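Local coordinates for protein putative dioxygenase (1H-3-hydroxy-4-oxoquinaldine 2,4-dioxygenase) (PDB 6RA3) that cleaves the ring of the Pseudomonas quinolone signal with dioxygen, releasing N-octanoylanthranilate and carbon monoxide, using an alpha/beta-hydrolase fold, at residues P23-L28 with Q49-V54; G70-A75 with A102-D107; E86-V91 with A111-A116; L122-A127 with G195-R200; T159-V164 with G249-Q254. All blocks are in the same frame, centred on the assembly; numbering follows the deposited sequence.

Contact 1 of 5, residues P23-L28 with Q49-V54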
# COMPACT_ATOMS: atom_id res chain seq x y z
N PRO A 23 -26.87 7.74 5.46
CA PRO A 23 -26.44 6.43 4.94
C PRO A 23 -25.05 6.48 4.34
O PRO A 23 -24.65 7.47 3.72
CB PRO A 23 -27.48 6.11 3.86
CG PRO A 23 -28.66 6.94 4.21
CD PRO A 23 -28.08 8.21 4.78
N VAL A 24 -24.35 5.37 4.50
CA VAL A 24 -22.99 5.18 4.01
C VAL A 24 -23.06 4.66 2.58
O VAL A 24 -23.82 3.74 2.28
CB VAL A 24 -22.24 4.21 4.94
CG1 VAL A 24 -20.80 3.90 4.44
CG2 VAL A 24 -22.24 4.75 6.36
N PHE A 25 -22.26 5.24 1.68
CA PHE A 25 -22.04 4.60 0.39
C PHE A 25 -21.10 3.40 0.53
O PHE A 25 -20.00 3.51 1.09
CB PHE A 25 -21.47 5.59 -0.60
CG PHE A 25 -22.45 6.62 -1.06
CD1 PHE A 25 -23.71 6.26 -1.50
CD2 PHE A 25 -22.11 7.97 -1.06
CE1 PHE A 25 -24.61 7.20 -1.95
CE2 PHE A 25 -23.01 8.92 -1.50
CZ PHE A 25 -24.26 8.54 -1.94
N VAL A 26 -21.51 2.24 0.01
CA VAL A 26 -20.68 1.03 0.01
C VAL A 26 -20.48 0.62 -1.44
O VAL A 26 -21.44 0.26 -2.14
CB VAL A 26 -21.27 -0.11 0.84
CG1 VAL A 26 -20.37 -1.34 0.76
CG2 VAL A 26 -21.45 0.30 2.28
N THR A 27 -19.25 0.75 -1.92
CA THR A 27 -18.92 0.41 -3.28
C THR A 27 -18.55 -1.07 -3.35
O THR A 27 -17.90 -1.61 -2.45
CB THR A 27 -17.79 1.26 -3.85
OG1 THR A 27 -16.51 0.81 -3.37
CG2 THR A 27 -18.00 2.73 -3.51
N LEU A 28 -19.04 -1.71 -4.40
CA LEU A 28 -18.87 -3.14 -4.63
C LEU A 28 -18.52 -3.27 -6.09
O LEU A 28 -19.25 -2.77 -6.95
CB LEU A 28 -20.14 -3.92 -4.30
CG LEU A 28 -20.63 -3.81 -2.86
CD1 LEU A 28 -22.04 -4.34 -2.75
CD2 LEU A 28 -19.71 -4.53 -1.88
N GLN A 49 -20.87 11.53 1.70
CA GLN A 49 -21.19 10.62 2.79
C GLN A 49 -19.95 9.83 3.15
O GLN A 49 -19.04 9.71 2.34
CB GLN A 49 -22.29 9.61 2.41
CG GLN A 49 -23.56 10.16 1.78
CD GLN A 49 -24.44 10.91 2.77
OE1 GLN A 49 -24.47 10.61 3.98
NE2 GLN A 49 -25.18 11.90 2.25
N ARG A 50 -19.96 9.24 4.34
CA ARG A 50 -19.00 8.19 4.62
C ARG A 50 -19.10 7.18 3.51
O ARG A 50 -20.20 6.70 3.20
CB ARG A 50 -19.27 7.53 5.96
CG ARG A 50 -18.26 6.42 6.37
CD ARG A 50 -18.70 5.72 7.66
NE ARG A 50 -17.71 4.76 8.12
CZ ARG A 50 -17.84 4.01 9.21
NH1 ARG A 50 -18.92 4.09 9.95
NH2 ARG A 50 -16.87 3.18 9.56
N THR A 51 -17.97 6.90 2.87
CA THR A 51 -17.87 5.94 1.78
C THR A 51 -16.92 4.81 2.18
O THR A 51 -15.78 5.08 2.58
CB THR A 51 -17.40 6.65 0.53
OG1 THR A 51 -18.40 7.60 0.15
CG2 THR A 51 -17.14 5.65 -0.62
N VAL A 52 -17.40 3.57 2.10
CA VAL A 52 -16.63 2.36 2.39
C VAL A 52 -16.52 1.60 1.07
O VAL A 52 -17.53 1.15 0.53
CB VAL A 52 -17.29 1.49 3.47
CG1 VAL A 52 -16.58 0.13 3.61
CG2 VAL A 52 -17.35 2.19 4.79
N ARG A 53 -15.31 1.50 0.53
CA ARG A 53 -15.08 0.73 -0.68
C ARG A 53 -14.65 -0.68 -0.28
O ARG A 53 -13.75 -0.84 0.55
CB ARG A 53 -14.03 1.38 -1.58
CG ARG A 53 -14.36 2.77 -2.04
CD ARG A 53 -13.40 3.21 -3.11
NE ARG A 53 -12.08 3.43 -2.53
CZ ARG A 53 -10.97 3.63 -3.22
NH1 ARG A 53 -10.98 3.63 -4.55
NH2 ARG A 53 -9.83 3.83 -2.58
N VAL A 54 -15.31 -1.70 -0.84
CA VAL A 54 -15.17 -3.07 -0.38
C VAL A 54 -14.64 -3.94 -1.51
O VAL A 54 -15.11 -3.86 -2.64
CB VAL A 54 -16.50 -3.64 0.15
CG1 VAL A 54 -16.34 -5.10 0.50
CG2 VAL A 54 -16.97 -2.87 1.35
O HOH W 1 -15.47 -1.62 -4.52
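Strands 24-28 and 51-54 are the two parallel arms of a beta-alpha-beta unit whose connection runs through helix 42-48, and Phe-25, Val-26 and Thr-27 pair with Thr-51, Val-52 and Arg-53. Phe-25 and Thr-27 each use both N and O, reaching Arg-50 O, Val-52 N and O, and Val-54 N in turn; the bond from Val-52 N to Phe-25 O is 2.8 Å long. On one face Val-26 CG1 meets Val-54 CG2 at 3.8 Å; branched at CB, both suit an extended backbone, and both pack on helix 71-84. On the other, Thr-51 OG1 sits at the edge of the Phe-25 ring and donates to Gln-49 O, while Leu-45 of helix 42-48 covers Phe-25, Thr-27 and Thr-51. Thr-27 turns OG1 between its backbone N and carbonyl carbon (chi1 78°), which lays it 3.1 Å from Arg-53 CB. There it shares a water with Val-54 O. Arg-53 runs alongside Thr-27 and carries its guanidinium on to salt bridges with Asp-15 and Asp-39. Main-chain bonds thus carry the pairing, with aliphatic side chains on the Val-26 face and, on the Phe-25 face, aromatic, hydroxyl and charged groups whose polar atoms find oxygen, water or aspartate partners.

Contact 2 of 5, residues G70-A75 with A102-D107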
# COMPACT_ATOMS: atom_id res chain seq x y z
N GLY A 70 -19.29 -17.88 -3.91
CA GLY A 70 -20.10 -17.10 -4.83
C GLY A 70 -20.88 -16.02 -4.12
O GLY A 70 -20.38 -15.41 -3.16
N ILE A 71 -22.12 -15.80 -4.55
CA ILE A 71 -22.84 -14.59 -4.15
C ILE A 71 -23.20 -14.62 -2.67
O ILE A 71 -23.11 -13.59 -1.98
CB ILE A 71 -24.07 -14.39 -5.07
CG1 ILE A 71 -23.57 -14.08 -6.48
CG2 ILE A 71 -24.92 -13.23 -4.62
CD1 ILE A 71 -24.58 -14.36 -7.58
N ASP A 72 -23.59 -15.78 -2.13
CA ASP A 72 -23.87 -15.87 -0.69
C ASP A 72 -22.70 -15.38 0.16
O ASP A 72 -22.89 -14.69 1.17
CB ASP A 72 -24.23 -17.31 -0.31
CG ASP A 72 -25.61 -17.72 -0.81
OD1 ASP A 72 -26.45 -16.81 -1.03
OD2 ASP A 72 -25.85 -18.94 -0.98
N GLU A 73 -21.46 -15.75 -0.24
CA GLU A 73 -20.26 -15.35 0.50
C GLU A 73 -19.96 -13.87 0.29
O GLU A 73 -19.55 -13.18 1.22
CB GLU A 73 -19.07 -16.22 0.07
CG GLU A 73 -19.07 -17.62 0.62
CD GLU A 73 -20.19 -18.49 0.06
OE1 GLU A 73 -20.49 -18.37 -1.15
OE2 GLU A 73 -20.79 -19.28 0.84
N MET A 74 -20.12 -13.37 -0.93
CA MET A 74 -19.86 -11.96 -1.18
C MET A 74 -20.74 -11.07 -0.30
O MET A 74 -20.27 -10.08 0.27
CB MET A 74 -20.07 -11.67 -2.67
CG MET A 74 -18.96 -12.24 -3.56
SD MET A 74 -19.51 -12.60 -5.24
CE MET A 74 -18.90 -11.19 -6.13
N ALA A 75 -21.99 -11.47 -0.11
CA ALA A 75 -22.94 -10.77 0.74
C ALA A 75 -22.69 -10.99 2.22
O ALA A 75 -22.81 -10.06 3.03
CB ALA A 75 -24.36 -11.21 0.39
N ALA A 102 -25.19 -7.27 -4.17
CA ALA A 102 -25.89 -6.09 -3.64
C ALA A 102 -27.37 -6.39 -3.38
O ALA A 102 -27.91 -5.99 -2.34
CB ALA A 102 -25.75 -4.92 -4.61
N LEU A 103 -28.03 -7.11 -4.29
CA LEU A 103 -29.44 -7.44 -4.08
C LEU A 103 -29.61 -8.49 -2.99
O LEU A 103 -30.55 -8.43 -2.20
CB LEU A 103 -30.06 -7.89 -5.40
CG LEU A 103 -29.96 -6.78 -6.46
CD1 LEU A 103 -30.26 -7.27 -7.85
CD2 LEU A 103 -30.92 -5.65 -6.08
N GLU A 104 -28.68 -9.44 -2.91
CA GLU A 104 -28.72 -10.39 -1.81
C GLU A 104 -28.56 -9.66 -0.50
O GLU A 104 -29.27 -9.96 0.47
CB GLU A 104 -27.63 -11.47 -1.99
CG GLU A 104 -27.58 -12.51 -0.87
CD GLU A 104 -28.88 -13.30 -0.72
OE1 GLU A 104 -29.61 -13.42 -1.72
OE2 GLU A 104 -29.16 -13.80 0.40
N ILE A 105 -27.63 -8.69 -0.44
CA ILE A 105 -27.45 -7.92 0.80
C ILE A 105 -28.72 -7.14 1.12
O ILE A 105 -29.15 -7.08 2.28
CB ILE A 105 -26.23 -6.98 0.68
CG1 ILE A 105 -24.91 -7.77 0.54
CG2 ILE A 105 -26.17 -6.02 1.89
CD1 ILE A 105 -23.73 -6.95 -0.05
N ALA A 106 -29.33 -6.51 0.11
CA ALA A 106 -30.56 -5.77 0.37
C ALA A 106 -31.64 -6.69 0.93
O ALA A 106 -32.38 -6.31 1.84
CB ALA A 106 -31.06 -5.10 -0.90
N ASP A 107 -31.72 -7.92 0.41
CA ASP A 107 -32.76 -8.84 0.85
C ASP A 107 -32.52 -9.32 2.27
O ASP A 107 -33.47 -9.53 3.04
CB ASP A 107 -32.83 -10.04 -0.10
CG ASP A 107 -34.04 -10.92 0.15
OD1 ASP A 107 -35.03 -10.42 0.74
OD2 ASP A 107 -33.99 -12.11 -0.23
O HOH W 2 -29.34 -16.85 0.77
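Ala-75 presses its CB into the angle between two side chains of the facing helix, 3.5 Å from Ile-105 CG1 and 3.7 Å from Glu-104 CG. The first distance is tighter than usual for carbons, and a methyl at this position leaves room for the ethyl branch. The axes of 71-75 and 102-107 approach to 8.8 Å and cross at -63°. Ile-105 reaches over with CG1, which stands anti to its carbonyl carbon (chi1 -65°) and brings the ethyl branch, not CG2, to the alanine. Glu-104 goes the other way round, with CG anti to the backbone N, and its aliphatic stem passes Ala-75 before the chain bends at chi2. Ile-71 crosses that stem at a slant, CG2 being 4.2 Å from Glu-104 CB. The bend takes the carboxylate to the edge of the helix pair, where Glu-104 OE2 lies 4.3 Å from Asp-72 OD1. The like charges would probably repel, but one water donates to Glu-104 OE2 (3.1 Å) and weakly to Asp-72 OD1, and Glu-104 has salt bridges to Arg-108 and Arg-200. Helices 71-84 and 99-109, which precede and follow strand 90-95, thus pack on each other beside the central sheet of an alpha/beta-hydrolase fold, and helix 99-109 begins just beyond His-97, probably where hydrolases of this fold carry the nucleophile elbow.

Contact 3 of 5, residues E86-V91 with A111-A116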
# COMPACT_ATOMS: atom_id res chain seq x y z
N GLU A 86 -19.25 -0.70 12.27
CA GLU A 86 -20.46 -0.06 12.79
C GLU A 86 -21.08 0.89 11.77
O GLU A 86 -21.41 2.05 12.06
CB GLU A 86 -20.16 0.67 14.09
CG GLU A 86 -19.59 -0.22 15.14
CD GLU A 86 -19.13 0.57 16.35
OE1 GLU A 86 -20.00 1.16 17.05
OE2 GLU A 86 -17.89 0.62 16.56
N VAL A 87 -21.26 0.38 10.57
CA VAL A 87 -22.06 1.05 9.56
C VAL A 87 -23.50 0.62 9.81
O VAL A 87 -23.79 -0.58 9.86
CB VAL A 87 -21.61 0.67 8.15
CG1 VAL A 87 -22.61 1.18 7.12
CG2 VAL A 87 -20.22 1.25 7.88
N ASP A 88 -24.38 1.59 10.03
CA ASP A 88 -25.79 1.26 10.15
C ASP A 88 -26.42 1.26 8.76
O ASP A 88 -26.23 0.31 7.99
CB ASP A 88 -26.51 2.22 11.10
CG ASP A 88 -27.93 1.74 11.46
OD1 ASP A 88 -28.34 0.64 10.98
OD2 ASP A 88 -28.63 2.44 12.23
N SER A 89 -27.14 2.32 8.40
CA SER A 89 -27.83 2.32 7.12
C SER A 89 -26.85 2.64 6.01
O SER A 89 -25.94 3.46 6.17
CB SER A 89 -29.00 3.31 7.12
OG SER A 89 -28.57 4.64 7.35
N PHE A 90 -27.02 1.98 4.87
CA PHE A 90 -26.06 2.13 3.80
C PHE A 90 -26.70 1.84 2.47
O PHE A 90 -27.73 1.17 2.36
CB PHE A 90 -24.82 1.23 4.03
CG PHE A 90 -25.10 -0.26 4.07
CD1 PHE A 90 -25.39 -0.90 5.27
CD2 PHE A 90 -25.00 -1.02 2.93
CE1 PHE A 90 -25.60 -2.30 5.31
CE2 PHE A 90 -25.19 -2.41 2.96
CZ PHE A 90 -25.49 -3.04 4.14
N VAL A 91 -26.05 2.37 1.45
CA VAL A 91 -26.52 2.32 0.07
C VAL A 91 -25.44 1.64 -0.76
O VAL A 91 -24.47 2.28 -1.16
CB VAL A 91 -26.83 3.73 -0.46
CG1 VAL A 91 -27.01 3.70 -1.95
CG2 VAL A 91 -28.05 4.29 0.24
N ALA A 111 -35.14 -2.95 4.21
CA ALA A 111 -35.14 -1.64 3.56
C ALA A 111 -34.85 -0.49 4.52
O ALA A 111 -34.59 0.62 4.05
CB ALA A 111 -36.49 -1.40 2.88
N GLN A 112 -34.90 -0.73 5.84
CA GLN A 112 -34.49 0.30 6.80
C GLN A 112 -32.97 0.35 6.93
O GLN A 112 -32.38 1.44 6.90
CB GLN A 112 -35.14 0.03 8.17
CG GLN A 112 -36.69 0.17 8.21
CD GLN A 112 -37.45 -1.07 7.69
OE1 GLN A 112 -37.12 -2.22 8.03
NE2 GLN A 112 -38.48 -0.84 6.87
N ARG A 113 -32.32 -0.82 7.02
CA ARG A 113 -30.86 -0.87 7.04
C ARG A 113 -30.28 -0.57 5.66
O ARG A 113 -29.26 0.11 5.55
CB ARG A 113 -30.39 -2.24 7.54
CG ARG A 113 -28.87 -2.49 7.44
CD ARG A 113 -28.14 -1.98 8.68
NE ARG A 113 -26.70 -2.22 8.66
CZ ARG A 113 -26.09 -3.29 9.17
NH1 ARG A 113 -26.78 -4.27 9.77
NH2 ARG A 113 -24.77 -3.38 9.10
N VAL A 114 -30.91 -1.06 4.60
CA VAL A 114 -30.46 -0.79 3.23
C VAL A 114 -31.62 -0.15 2.46
O VAL A 114 -32.42 -0.86 1.82
CB VAL A 114 -29.96 -2.07 2.53
CG1 VAL A 114 -29.72 -1.85 1.03
CG2 VAL A 114 -28.68 -2.53 3.21
N PRO A 115 -31.73 1.18 2.50
CA PRO A 115 -32.86 1.86 1.86
C PRO A 115 -32.72 2.04 0.37
O PRO A 115 -33.69 2.43 -0.29
CB PRO A 115 -32.86 3.23 2.55
CG PRO A 115 -31.40 3.48 2.75
CD PRO A 115 -30.84 2.14 3.17
N ALA A 116 -31.55 1.79 -0.20
CA ALA A 116 -31.41 1.96 -1.63
C ALA A 116 -30.20 1.18 -2.12
O ALA A 116 -29.30 0.83 -1.34
CB ALA A 116 -31.30 3.44 -2.01
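Asp-88 O receives the shortest bond here, from Arg-113 NE at 2.7 Å. The oxygen lies in the guanidinium plane, yet the N-H comes from above the carbonyl plane, with a bent N-H...O angle of 134°. A turn at chi2 (87°) folds the arginine over the 86-91 chain, and its NH2 goes on to a salt bridge with Asp-83. Asp-88 OD1, 4.0 Å from Arg-113 NE, lies well out of the guanidinium plane, and any attraction is probably long-range electrostatics. The backbone joins once, Phe-90 N to Arg-113 O at 3.0 Å. Val-114 CG2 lies over one face of the Phe-90 ring, 3.6 Å from the centroid, in a CH-pi contact; Arg-113 NE stands at the edge, 3.5 Å from CE1, ring and guanidinium planes 80° apart. Ile-105 and Leu-109 of helix 99-109 and Leu-82 of helix 71-84 also pack on the ring. Pro-115, which offers no N-H, rests CD 3.4 Å from Phe-90 O, a buried oxygen with no hydrogen-bond partner. Val-91 CG2 packs against Ala-116 CB at 4.0 Å. Pairing the start of strand 90-95 with the chain about to enter strand 116-120 is what a beta-alpha-beta crossover produces, here with helix 99-109 between two adjacent parallel strands.

Contact 4 of 5, residues L122-A127 with G195-R200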
# COMPACT_ATOMS: atom_id res chain seq x y z
N LEU A 122 -25.65 -3.96 -15.44
CA LEU A 122 -25.96 -5.37 -15.20
C LEU A 122 -27.05 -5.83 -16.17
O LEU A 122 -28.12 -5.21 -16.24
CB LEU A 122 -26.40 -5.58 -13.75
CG LEU A 122 -26.94 -6.95 -13.35
CD1 LEU A 122 -25.92 -8.08 -13.61
CD2 LEU A 122 -27.37 -6.95 -11.90
N ILE A 123 -26.78 -6.91 -16.91
CA ILE A 123 -27.72 -7.41 -17.92
C ILE A 123 -29.04 -7.77 -17.24
O ILE A 123 -29.11 -8.66 -16.38
CB ILE A 123 -27.10 -8.62 -18.66
CG1 ILE A 123 -25.93 -8.17 -19.54
CG2 ILE A 123 -28.11 -9.35 -19.52
CD1 ILE A 123 -26.29 -7.18 -20.62
N MET A 124 -30.12 -7.06 -17.62
CA MET A 124 -31.39 -7.23 -16.93
C MET A 124 -32.29 -8.26 -17.61
O MET A 124 -33.23 -8.77 -16.97
CB MET A 124 -32.10 -5.88 -16.82
CG MET A 124 -31.46 -4.93 -15.78
SD MET A 124 -31.75 -5.48 -14.08
CE MET A 124 -30.53 -4.45 -13.24
N THR A 125 -32.03 -8.58 -18.87
CA THR A 125 -32.68 -9.69 -19.56
C THR A 125 -32.20 -11.03 -19.00
O THR A 125 -31.27 -11.08 -18.19
CB THR A 125 -32.37 -9.63 -21.06
OG1 THR A 125 -30.95 -9.71 -21.26
CG2 THR A 125 -32.88 -8.34 -21.68
N PRO A 126 -32.81 -12.15 -19.40
CA PRO A 126 -32.14 -13.44 -19.23
C PRO A 126 -30.83 -13.49 -20.00
O PRO A 126 -30.62 -12.76 -20.98
CB PRO A 126 -33.16 -14.46 -19.77
CG PRO A 126 -34.51 -13.79 -19.56
CD PRO A 126 -34.23 -12.31 -19.80
N ALA A 127 -29.93 -14.34 -19.53
CA ALA A 127 -28.59 -14.39 -20.10
C ALA A 127 -28.65 -14.69 -21.60
O ALA A 127 -29.07 -15.79 -22.00
CB ALA A 127 -27.75 -15.45 -19.39
N GLY A 195 -33.34 -16.51 -13.47
CA GLY A 195 -33.77 -16.13 -14.80
C GLY A 195 -33.12 -14.85 -15.23
O GLY A 195 -32.44 -14.78 -16.26
N SER A 196 -33.32 -13.80 -14.43
CA SER A 196 -32.73 -12.50 -14.71
C SER A 196 -32.68 -11.71 -13.41
O SER A 196 -33.35 -12.07 -12.43
CB SER A 196 -33.53 -11.74 -15.78
OG SER A 196 -34.67 -11.11 -15.20
N PRO A 197 -31.90 -10.63 -13.36
CA PRO A 197 -31.86 -9.80 -12.14
C PRO A 197 -33.21 -9.14 -11.81
O PRO A 197 -33.53 -8.94 -10.63
CB PRO A 197 -30.79 -8.75 -12.46
CG PRO A 197 -30.13 -9.19 -13.74
CD PRO A 197 -31.12 -10.04 -14.47
N MET A 198 -34.00 -8.80 -12.83
CA MET A 198 -35.32 -8.21 -12.56
C MET A 198 -36.22 -9.20 -11.83
O MET A 198 -36.93 -8.82 -10.89
CB MET A 198 -35.96 -7.77 -13.86
CG MET A 198 -35.27 -6.54 -14.46
SD MET A 198 -36.01 -5.99 -16.00
CE MET A 198 -35.48 -4.27 -16.15
N ARG A 199 -36.18 -10.47 -12.23
CA ARG A 199 -36.93 -11.48 -11.50
C ARG A 199 -36.37 -11.64 -10.09
O ARG A 199 -37.13 -11.80 -9.12
CB ARG A 199 -36.92 -12.81 -12.27
CG ARG A 199 -37.86 -12.79 -13.48
CD ARG A 199 -37.79 -14.07 -14.31
NE ARG A 199 -38.29 -15.24 -13.59
CZ ARG A 199 -39.58 -15.50 -13.35
NH1 ARG A 199 -40.52 -14.65 -13.75
NH2 ARG A 199 -39.93 -16.59 -12.69
N ARG A 200 -35.04 -11.58 -9.94
CA ARG A 200 -34.48 -11.58 -8.59
C ARG A 200 -35.05 -10.41 -7.79
O ARG A 200 -35.46 -10.58 -6.63
CB ARG A 200 -32.95 -11.53 -8.64
CG ARG A 200 -32.27 -12.05 -7.35
CD ARG A 200 -32.27 -11.03 -6.19
NE ARG A 200 -31.88 -11.64 -4.91
CZ ARG A 200 -32.72 -12.03 -3.96
NH1 ARG A 200 -34.03 -11.86 -4.11
NH2 ARG A 200 -32.25 -12.60 -2.85
O HOH W 3 -36.09 -9.75 -17.09
O HOH W 4 -31.10 -16.38 -17.87
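The pyrrolidine ring of Pro-197 has Met-124 SD over one side of its mean plane, 3.8 Å from its CB, and Leu-122 CD2 at its rim on the other side, 3.9 Å from the same atom. A second proline ring, that of Pro-126, turns its rim to the main chain of the other segment, with CB 3.6 Å from Gly-195 O. The two methionines cross at about a right angle: Met-124, bent at chi2 (-71°), brings SD to 3.7 Å from Met-198 CG, and the extended Met-198 lays its methyl beside Met-124 CB. Flexible, unbranched chains suit such a fit, and helix 221-232 closes over both through His-226. Polar groups at the border meet through water. One water donates to Met-124 O (3.0 Å) and lies 2.7 Å from Ser-196 OG, with which it is hydrogen-bonded; another accepts from Ala-127 N (2.9 Å) and donates to Gly-195 O (2.6 Å). Ser-196 is the N-cap of helix 197-202, its OG taking a weak bond from Arg-199 N, and proline fits the first turn, where no backbone N-H is needed. Gly-195 accepts a positive phi of 89° as helix 177-194 ends. The loop after strand 116-120, whose Leu-122 touches the substrate-binding His-97, is therefore held to the helix by apolar packing and bridging waters.

Contact 5 of 5, residues T159-V164 with G249-Q254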
# COMPACT_ATOMS: atom_id res chain seq x y z
N THR A 159 -13.49 2.36 -27.07
CA THR A 159 -13.43 3.65 -26.39
C THR A 159 -12.00 4.21 -26.40
O THR A 159 -11.02 3.49 -26.60
CB THR A 159 -13.91 3.50 -24.94
OG1 THR A 159 -13.81 4.75 -24.26
CG2 THR A 159 -13.07 2.44 -24.19
N THR A 160 -11.88 5.53 -26.20
CA THR A 160 -10.59 6.16 -25.96
C THR A 160 -10.49 6.77 -24.56
O THR A 160 -9.52 7.48 -24.26
CB THR A 160 -10.26 7.24 -27.02
OG1 THR A 160 -11.27 8.26 -27.03
CG2 THR A 160 -10.15 6.63 -28.42
N ASN A 161 -11.47 6.51 -23.68
CA ASN A 161 -11.43 7.01 -22.31
C ASN A 161 -10.22 6.46 -21.55
O ASN A 161 -10.14 5.25 -21.28
CB ASN A 161 -12.74 6.65 -21.61
CG ASN A 161 -12.79 7.14 -20.19
OD1 ASN A 161 -12.13 6.57 -19.32
ND2 ASN A 161 -13.58 8.18 -19.95
N GLN A 162 -9.28 7.33 -21.18
CA GLN A 162 -8.03 6.87 -20.57
C GLN A 162 -8.27 6.18 -19.23
O GLN A 162 -7.57 5.21 -18.90
CB GLN A 162 -7.07 8.06 -20.42
CG GLN A 162 -5.59 7.69 -20.29
CD GLN A 162 -5.05 6.97 -21.53
OE1 GLN A 162 -5.79 6.72 -22.49
NE2 GLN A 162 -3.76 6.62 -21.50
N ALA A 163 -9.25 6.65 -18.44
CA ALA A 163 -9.57 5.97 -17.18
C ALA A 163 -9.99 4.52 -17.42
O ALA A 163 -9.50 3.61 -16.73
CB ALA A 163 -10.68 6.74 -16.44
N VAL A 164 -10.90 4.29 -18.36
CA VAL A 164 -11.39 2.94 -18.62
C VAL A 164 -10.27 2.08 -19.21
O VAL A 164 -10.02 0.96 -18.76
CB VAL A 164 -12.63 2.96 -19.52
CG1 VAL A 164 -13.08 1.54 -19.88
CG2 VAL A 164 -13.77 3.66 -18.84
N GLY A 249 -19.18 3.86 -14.04
CA GLY A 249 -18.54 4.42 -12.86
C GLY A 249 -17.13 4.94 -13.09
O GLY A 249 -16.68 5.84 -12.38
N ILE A 250 -16.43 4.39 -14.08
CA ILE A 250 -15.08 4.84 -14.40
C ILE A 250 -15.09 5.81 -15.57
O ILE A 250 -14.28 6.74 -15.61
CB ILE A 250 -14.16 3.63 -14.73
CG1 ILE A 250 -14.20 2.58 -13.62
CG2 ILE A 250 -12.72 4.13 -15.00
CD1 ILE A 250 -13.42 1.32 -13.95
N GLU A 251 -15.94 5.54 -16.56
CA GLU A 251 -16.01 6.41 -17.73
C GLU A 251 -16.66 7.74 -17.37
O GLU A 251 -16.25 8.78 -17.88
CB GLU A 251 -16.78 5.73 -18.85
CG GLU A 251 -16.66 6.46 -20.16
CD GLU A 251 -17.64 6.00 -21.22
OE1 GLU A 251 -18.48 5.12 -20.93
OE2 GLU A 251 -17.56 6.52 -22.34
N LEU A 252 -17.67 7.71 -16.50
CA LEU A 252 -18.46 8.89 -16.14
C LEU A 252 -18.61 9.01 -14.62
O LEU A 252 -19.72 8.98 -14.08
CB LEU A 252 -19.83 8.80 -16.81
CG LEU A 252 -19.72 8.83 -18.33
CD1 LEU A 252 -21.04 8.41 -18.93
CD2 LEU A 252 -19.31 10.24 -18.75
N PRO A 253 -17.49 9.18 -13.90
CA PRO A 253 -17.56 9.13 -12.43
C PRO A 253 -18.44 10.21 -11.81
O PRO A 253 -19.23 9.90 -10.91
CB PRO A 253 -16.08 9.29 -12.01
CG PRO A 253 -15.46 10.02 -13.10
CD PRO A 253 -16.14 9.52 -14.37
N GLN A 254 -18.36 11.46 -12.26
CA GLN A 254 -19.18 12.50 -11.63
C GLN A 254 -20.67 12.23 -11.84
O GLN A 254 -21.48 12.30 -10.90
CB GLN A 254 -18.80 13.87 -12.16
CG GLN A 254 -19.75 14.96 -11.70
CD GLN A 254 -19.04 16.27 -11.45
OE1 GLN A 254 -18.18 16.69 -12.23
NE2 GLN A 254 -19.39 16.93 -10.34
O HOH W 5 -13.12 8.92 -17.00
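Apolar contacts join Ala-163 and Val-164 to Ile-250 and the stem of Glu-251. A chi1 of -52° sets Ile-250 CG1 beside the backbone N and leaves CG2 anti to it, lying 3.6 Å from Ala-163 CB, where the small alanine allows the approach, and 4.0 Å from Val-164 CG2. The same valine methyl lies 3.7 Å from Glu-251 CB, so the branched side chain fills the angle between neighbouring residues of one helical turn. Asn-161 ND2 also packs on the glutamate stem, 3.5 Å from Glu-251 CG, the amide and carboxylate planes standing 84° apart. Capping bonds shape the approach of 159-164. Asn-161 is the N-cap of helix 162-170: its OD1 accepts from Val-164 N at 2.8 Å, in the carbonyl plane, and Thr-159 OG1 accepts from Asn-161 N in an ST turn. This helix belongs to the helical insertion between strands 116-120 and 209-214, a usual place for the cap of alpha/beta hydrolases, whereas helix 248-251 follows the active-site His-246. The polar link is a water that accepts from Asn-161 ND2 (3.1 Å) and probably donates to Ile-250 O (2.8 Å), one of several acceptors around it. Glu-251, extended beyond CG, spends its carboxylate on Glu-244 N and Thr-245 OG1, in the loop that leads to His-246.

How the contacts relate
Contacts 1, 2 and 3 form one connected region. Contacts 1 and 3, centres about 10 Å apart, share the central sheet through neighbouring strands 24-28 and 90-95, with Val-24 probably hydrogen-bonded to Ser-89 and Val-91. Contacts 2 and 3, centres about 14 Å apart, alternate along the chain; Ile-105 packs on Phe-90 and also reaches Leu-28 of contact 1. Contact 4, its centre about 15 Å from that of contact 2, is tied to it by salt bridges from Arg-200 to Glu-104 and Asp-107. Contact 5, nearest atoms about 9 Å or more from every other contact, joins the helical insertion to the chain after His-246. Contact 4 borders His-97, whereas contact 3 lies away from both histidines.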